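Local coordinates for protein projannalysin (Methanocaldococcus jannaschii, PDB 4JIX) that is the zymogen of a soluble zinc metallopeptidase, a minigluzincin that probably cleaves peptide bonds once activated, at residues V57-I69 / C100-I112. The protein carries 1 engineered substitution. Numbering follows the deposited sequence.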
loop_
_atom_site.group_PDB
_atom_site.type_symbol
_atom_site.label_atom_id
_atom_site.label_comp_id
_atom_site.label_asym_id
_atom_site.label_seq_id
_atom_site.Cartn_x
_atom_site.Cartn_y
_atom_site.Cartn_z
ATOM N N VAL A 57 11.845 -1.679 3.048
ATOM C CA VAL A 57 12.816 -2.784 3.107
ATOM C C VAL A 57 13.210 -3.093 4.573
ATOM O O VAL A 57 13.387 -4.261 4.932
ATOM C CB VAL A 57 14.046 -2.451 2.228
ATOM C CG1 VAL A 57 15.250 -3.357 2.532
ATOM C CG2 VAL A 57 13.673 -2.521 0.754
ATOM N N GLU A 58 13.285 -2.059 5.414
ATOM C CA GLU A 58 13.695 -2.212 6.804
ATOM C C GLU A 58 12.548 -2.573 7.760
ATOM O O GLU A 58 12.826 -3.061 8.857
ATOM C CB GLU A 58 14.387 -0.925 7.279
ATOM C CG GLU A 58 15.803 -0.797 6.734
ATOM C CD GLU A 58 16.504 0.541 6.877
ATOM O OE1 GLU A 58 15.885 1.507 7.382
ATOM O OE2 GLU A 58 17.679 0.625 6.454
ATOM N N ASN A 59 11.285 -2.367 7.370
ATOM C CA ASN A 59 10.179 -2.593 8.299
ATOM C C ASN A 59 9.096 -3.586 7.840
ATOM O O ASN A 59 8.336 -4.049 8.695
ATOM C CB ASN A 59 9.526 -1.249 8.632
ATOM C CG ASN A 59 10.457 -0.330 9.402
ATOM O OD1 ASN A 59 10.439 -0.277 10.637
ATOM N ND2 ASN A 59 11.342 0.367 8.697
ATOM N N PHE A 60 9.000 -3.915 6.538
ATOM C CA PHE A 60 7.954 -4.852 6.091
ATOM C C PHE A 60 8.401 -6.293 6.255
ATOM O O PHE A 60 9.578 -6.587 6.047
ATOM C CB PHE A 60 7.583 -4.609 4.615
ATOM C CG PHE A 60 6.586 -3.512 4.304
ATOM C CD1 PHE A 60 5.791 -3.580 3.168
ATOM C CD2 PHE A 60 6.483 -2.385 5.116
ATOM C CE1 PHE A 60 4.888 -2.559 2.864
ATOM C CE2 PHE A 60 5.595 -1.354 4.799
ATOM C CZ PHE A 60 4.805 -1.448 3.676
ATOM N N ASP A 61 7.451 -7.200 6.563
ATOM C CA ASP A 61 7.711 -8.641 6.687
ATOM C C ASP A 61 8.134 -9.224 5.323
ATOM O O ASP A 61 7.836 -8.644 4.281
ATOM C CB ASP A 61 6.462 -9.375 7.218
ATOM C CG ASP A 61 6.142 -9.089 8.682
ATOM O OD1 ASP A 61 7.098 -8.858 9.474
ATOM O OD2 ASP A 61 4.944 -9.143 9.052
ATOM N N GLU A 62 8.796 -10.375 5.340
ATOM C CA GLU A 62 9.288 -11.045 4.137
ATOM C C GLU A 62 8.184 -11.302 3.119
ATOM O O GLU A 62 8.423 -11.122 1.937
ATOM C CB GLU A 62 9.947 -12.376 4.505
ATOM C CG GLU A 62 10.808 -12.914 3.374
ATOM C CD GLU A 62 11.481 -14.227 3.696
ATOM O OE1 GLU A 62 11.848 -14.444 4.876
ATOM O OE2 GLU A 62 11.638 -15.044 2.759
ATOM N N GLU A 63 7.016 -11.784 3.568
ATOM C CA GLU A 63 5.885 -12.055 2.688
ATOM C C GLU A 63 5.529 -10.808 1.833
ATOM O O GLU A 63 5.318 -10.949 0.622
ATOM C CB GLU A 63 4.664 -12.504 3.498
ATOM C CG GLU A 63 3.396 -12.577 2.654
ATOM C CD GLU A 63 2.112 -12.835 3.410
ATOM O OE1 GLU A 63 1.471 -13.871 3.129
ATOM O OE2 GLU A 63 1.745 -12.014 4.281
ATOM N N LEU A 64 5.492 -9.600 2.453
ATOM C CA LEU A 64 5.155 -8.377 1.702
ATOM C C LEU A 64 6.281 -7.987 0.772
ATOM O O LEU A 64 6.015 -7.616 -0.365
ATOM C CB LEU A 64 4.789 -7.189 2.624
ATOM C CG LEU A 64 3.754 -7.431 3.740
ATOM C CD1 LEU A 64 3.350 -6.116 4.385
ATOM C CD2 LEU A 64 2.499 -8.172 3.226
ATOM N N LEU A 65 7.533 -8.098 1.225
ATOM C CA LEU A 65 8.698 -7.756 0.389
ATOM C C LEU A 65 8.795 -8.673 -0.830
ATOM O O LEU A 65 9.083 -8.197 -1.920
ATOM C CB LEU A 65 10.010 -7.821 1.198
ATOM C CG LEU A 65 10.157 -6.786 2.321
ATOM C CD1 LEU A 65 11.409 -7.054 3.140
ATOM C CD2 LEU A 65 10.164 -5.340 1.771
ATOM N N HIS A 66 8.558 -9.989 -0.634
ATOM C CA HIS A 66 8.578 -10.989 -1.703
ATOM C C HIS A 66 7.536 -10.646 -2.786
ATOM O O HIS A 66 7.849 -10.700 -3.971
ATOM C CB HIS A 66 8.309 -12.398 -1.125
ATOM C CG HIS A 66 8.125 -13.454 -2.174
ATOM N ND1 HIS A 66 6.873 -13.747 -2.693
ATOM C CD2 HIS A 66 9.042 -14.242 -2.781
ATOM C CE1 HIS A 66 7.066 -14.710 -3.580
ATOM N NE2 HIS A 66 8.356 -15.033 -3.676
ATOM N N TYR A 67 6.306 -10.323 -2.366
ATOM C CA TYR A 67 5.202 -9.995 -3.273
ATOM C C TYR A 67 5.510 -8.750 -4.120
ATOM O O TYR A 67 5.206 -8.737 -5.319
ATOM C CB TYR A 67 3.893 -9.763 -2.481
ATOM C CG TYR A 67 2.686 -9.588 -3.387
ATOM C CD1 TYR A 67 1.963 -10.691 -3.840
ATOM C CD2 TYR A 67 2.298 -8.322 -3.830
ATOM C CE1 TYR A 67 0.879 -10.540 -4.706
ATOM C CE2 TYR A 67 1.212 -8.159 -4.694
ATOM C CZ TYR A 67 0.501 -9.272 -5.120
ATOM O OH TYR A 67 -0.562 -9.129 -5.981
ATOM N N ILE A 68 6.066 -7.704 -3.478
ATOM C CA ILE A 68 6.411 -6.417 -4.092
ATOM C C ILE A 68 7.502 -6.637 -5.162
ATOM O O ILE A 68 7.362 -6.152 -6.282
ATOM C CB ILE A 68 6.865 -5.414 -2.983
ATOM C CG1 ILE A 68 5.662 -4.908 -2.138
ATOM C CG2 ILE A 68 7.662 -4.236 -3.554
ATOM C CD1 ILE A 68 6.114 -4.277 -0.729
ATOM N N ILE A 69 8.582 -7.352 -4.797
ATOM C CA ILE A 69 9.703 -7.642 -5.697
ATOM C C ILE A 69 9.212 -8.533 -6.842
ATOM O O ILE A 69 9.592 -8.291 -7.988
ATOM C CB ILE A 69 10.904 -8.268 -4.933
ATOM C CG1 ILE A 69 11.502 -7.262 -3.918
ATOM C CG2 ILE A 69 11.996 -8.762 -5.910
ATOM C CD1 ILE A 69 12.342 -7.922 -2.772
ATOM N N CYS A 100 -3.635 -12.748 -3.671
ATOM C CA CYS A 100 -3.098 -11.447 -4.086
ATOM C C CYS A 100 -3.851 -10.314 -3.395
ATOM O O CYS A 100 -3.218 -9.384 -2.910
ATOM C CB CYS A 100 -3.147 -11.288 -5.602
ATOM S SG CYS A 100 -1.949 -12.311 -6.480
ATOM N N ASP A 101 -5.192 -10.390 -3.349
ATOM C CA ASP A 101 -6.031 -9.368 -2.693
ATOM C C ASP A 101 -5.664 -9.253 -1.211
ATOM O O ASP A 101 -5.579 -8.140 -0.683
ATOM C CB ASP A 101 -7.529 -9.709 -2.847
ATOM C CG ASP A 101 -8.070 -9.562 -4.257
ATOM O OD1 ASP A 101 -7.384 -8.939 -5.097
ATOM O OD2 ASP A 101 -9.207 -10.004 -4.501
ATOM N N GLU A 102 -5.419 -10.411 -0.561
ATOM C CA GLU A 102 -5.046 -10.493 0.861
ATOM C C GLU A 102 -3.727 -9.809 1.161
ATOM O O GLU A 102 -3.654 -9.031 2.110
ATOM C CB GLU A 102 -4.913 -11.952 1.309
ATOM C CG GLU A 102 -6.201 -12.690 1.543
ATOM C CD GLU A 102 -5.872 -14.006 2.216
ATOM O OE1 GLU A 102 -5.327 -14.903 1.530
ATOM O OE2 GLU A 102 -6.010 -14.076 3.457
ATOM N N ILE A 103 -2.680 -10.119 0.379
ATOM C CA ILE A 103 -1.350 -9.539 0.569
ATOM C C ILE A 103 -1.378 -8.033 0.248
ATOM O O ILE A 103 -0.786 -7.223 0.973
ATOM C CB ILE A 103 -0.281 -10.297 -0.260
ATOM C CG1 ILE A 103 -0.177 -11.768 0.246
ATOM C CG2 ILE A 103 1.102 -9.583 -0.165
ATOM C CD1 ILE A 103 0.529 -12.756 -0.707
ATOM N N GLU A 104 -2.048 -7.662 -0.841
ATOM C CA GLU A 104 -2.155 -6.258 -1.247
ATOM C C GLU A 104 -2.866 -5.434 -0.171
ATOM O O GLU A 104 -2.460 -4.298 0.085
ATOM C CB GLU A 104 -2.873 -6.142 -2.598
ATOM C CG GLU A 104 -1.964 -6.545 -3.753
ATOM C CD GLU A 104 -2.623 -6.655 -5.114
ATOM O OE1 GLU A 104 -3.836 -6.368 -5.225
ATOM O OE2 GLU A 104 -1.912 -7.000 -6.083
ATOM N N LEU A 105 -3.868 -6.020 0.511
ATOM C CA LEU A 105 -4.538 -5.306 1.601
ATOM C C LEU A 105 -3.583 -5.120 2.810
ATOM O O LEU A 105 -3.613 -4.065 3.453
ATOM C CB LEU A 105 -5.829 -6.009 2.042
ATOM C CG LEU A 105 -6.678 -5.215 3.048
ATOM C CD1 LEU A 105 -7.246 -3.941 2.422
ATOM C CD2 LEU A 105 -7.746 -6.086 3.667
ATOM N N LYS A 106 -2.715 -6.118 3.083
ATOM C CA LYS A 106 -1.732 -6.004 4.164
ATOM C C LYS A 106 -0.764 -4.843 3.869
ATOM O O LYS A 106 -0.452 -4.064 4.771
ATOM C CB LYS A 106 -0.964 -7.316 4.366
ATOM C CG LYS A 106 -1.826 -8.452 4.922
ATOM C CD LYS A 106 -0.971 -9.712 5.093
ATOM C CE LYS A 106 -1.799 -10.920 5.459
ATOM N NZ LYS A 106 -0.941 -12.136 5.597
ATOM N N ILE A 107 -0.333 -4.712 2.600
ATOM C CA ILE A 107 0.553 -3.630 2.148
ATOM C C ILE A 107 -0.148 -2.280 2.369
ATOM O O ILE A 107 0.417 -1.370 2.988
ATOM C CB ILE A 107 0.983 -3.837 0.675
ATOM C CG1 ILE A 107 1.903 -5.098 0.559
ATOM C CG2 ILE A 107 1.682 -2.554 0.107
ATOM C CD1 ILE A 107 2.100 -5.642 -0.916
ATOM N N ILE A 108 -1.384 -2.160 1.889
ATOM C CA ILE A 108 -2.147 -0.911 2.037
ATOM C C ILE A 108 -2.255 -0.531 3.522
ATOM O O ILE A 108 -1.998 0.622 3.878
ATOM C CB ILE A 108 -3.555 -1.048 1.366
ATOM C CG1 ILE A 108 -3.404 -1.119 -0.176
ATOM C CG2 ILE A 108 -4.483 0.124 1.761
ATOM C CD1 ILE A 108 -4.593 -1.653 -0.934
ATOM N N GLN A 109 -2.587 -1.506 4.383
ATOM C CA GLN A 109 -2.823 -1.256 5.803
ATOM C C GLN A 109 -1.527 -1.091 6.618
ATOM O O GLN A 109 -1.589 -0.664 7.769
ATOM C CB GLN A 109 -3.798 -2.278 6.399
ATOM C CG GLN A 109 -5.176 -2.058 5.706
ATOM C CD GLN A 109 -6.364 -2.891 6.152
ATOM O OE1 GLN A 109 -7.513 -2.534 5.877
ATOM N NE2 GLN A 109 -6.141 -4.027 6.795
ATOM N N LYS A 110 -0.366 -1.260 5.985
ATOM C CA LYS A 110 0.911 -0.896 6.605
ATOM C C LYS A 110 1.124 0.615 6.421
ATOM O O LYS A 110 1.954 1.208 7.108
ATOM C CB LYS A 110 2.089 -1.671 5.948
ATOM C CG LYS A 110 2.268 -3.110 6.440
ATOM C CD LYS A 110 2.637 -3.244 7.910
ATOM C CE LYS A 110 4.078 -2.908 8.205
ATOM N NZ LYS A 110 4.344 -2.942 9.669
ATOM N N LEU A 111 0.400 1.231 5.452
ATOM C CA LEU A 111 0.602 2.637 5.092
ATOM C C LEU A 111 -0.558 3.552 5.443
ATOM O O LEU A 111 -0.366 4.771 5.491
ATOM C CB LEU A 111 0.900 2.732 3.586
ATOM C CG LEU A 111 2.087 1.850 3.123
ATOM C CD1 LEU A 111 2.058 1.651 1.630
ATOM C CD2 LEU A 111 3.407 2.438 3.560
ATOM N N ILE A 112 -1.750 2.980 5.690
ATOM C CA ILE A 112 -2.953 3.724 6.114
ATOM C C ILE A 112 -3.537 3.026 7.348
ATOM O O ILE A 112 -4.275 3.679 8.114
ATOM C CB ILE A 112 -4.017 3.915 4.988
ATOM C CG1 ILE A 112 -4.721 2.587 4.593
ATOM C CG2 ILE A 112 -3.426 4.640 3.767
ATOM C CD1 ILE A 112 -6.059 2.790 3.801
ATOM O OXT ILE A 112 -3.282 1.814 7.530
HETATM O O HOH W 1 -1.548 -13.612 2.881
#
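Y67 and L64 enter helix 97-111 as knobs into holes, joining it to the first turns of helix 62-78, which farther along carries H71 and H75 of this minigluzincin's HExxH motif; with H83 they bind zinc. Helix segments 62-69 and 100-111 cross at -109°. With CG anti to its backbone N (chi1 -173°), Y67 carries its ring across to lie obliquely to I103 and E104. Its OH donates to E104 OE2 at 2.5 Å from above the carboxylate plane; this oxygen also hydrogen-bonds a glycerol, probably from the crystallisation liquor. C100 SG lies in the ring plane at the edge, 3.8 Å from Y67 CE1, and I103 CG2 packs 3.6 Å from Y67 CG. A phenylalanine here would probably cost E104 OE2 its bond from the tyrosine hydroxyl. K110, bent at chi2 and chi3, sets CG over one F60 ring face in a CH-pi contact, 4.3 Å from the centroid and 18° off the normal, and CB 3.5 Å from F60 CZ; L111 CD2 meets the ring edge. L64 CD2 lies 3.7 Å from K106 CB. At the exposed margin, K106 NZ forms a salt bridge with E63 OE2 at 3.0 Å, meeting its syn lone pair, and a water bridges this ammonium to E63 OE1.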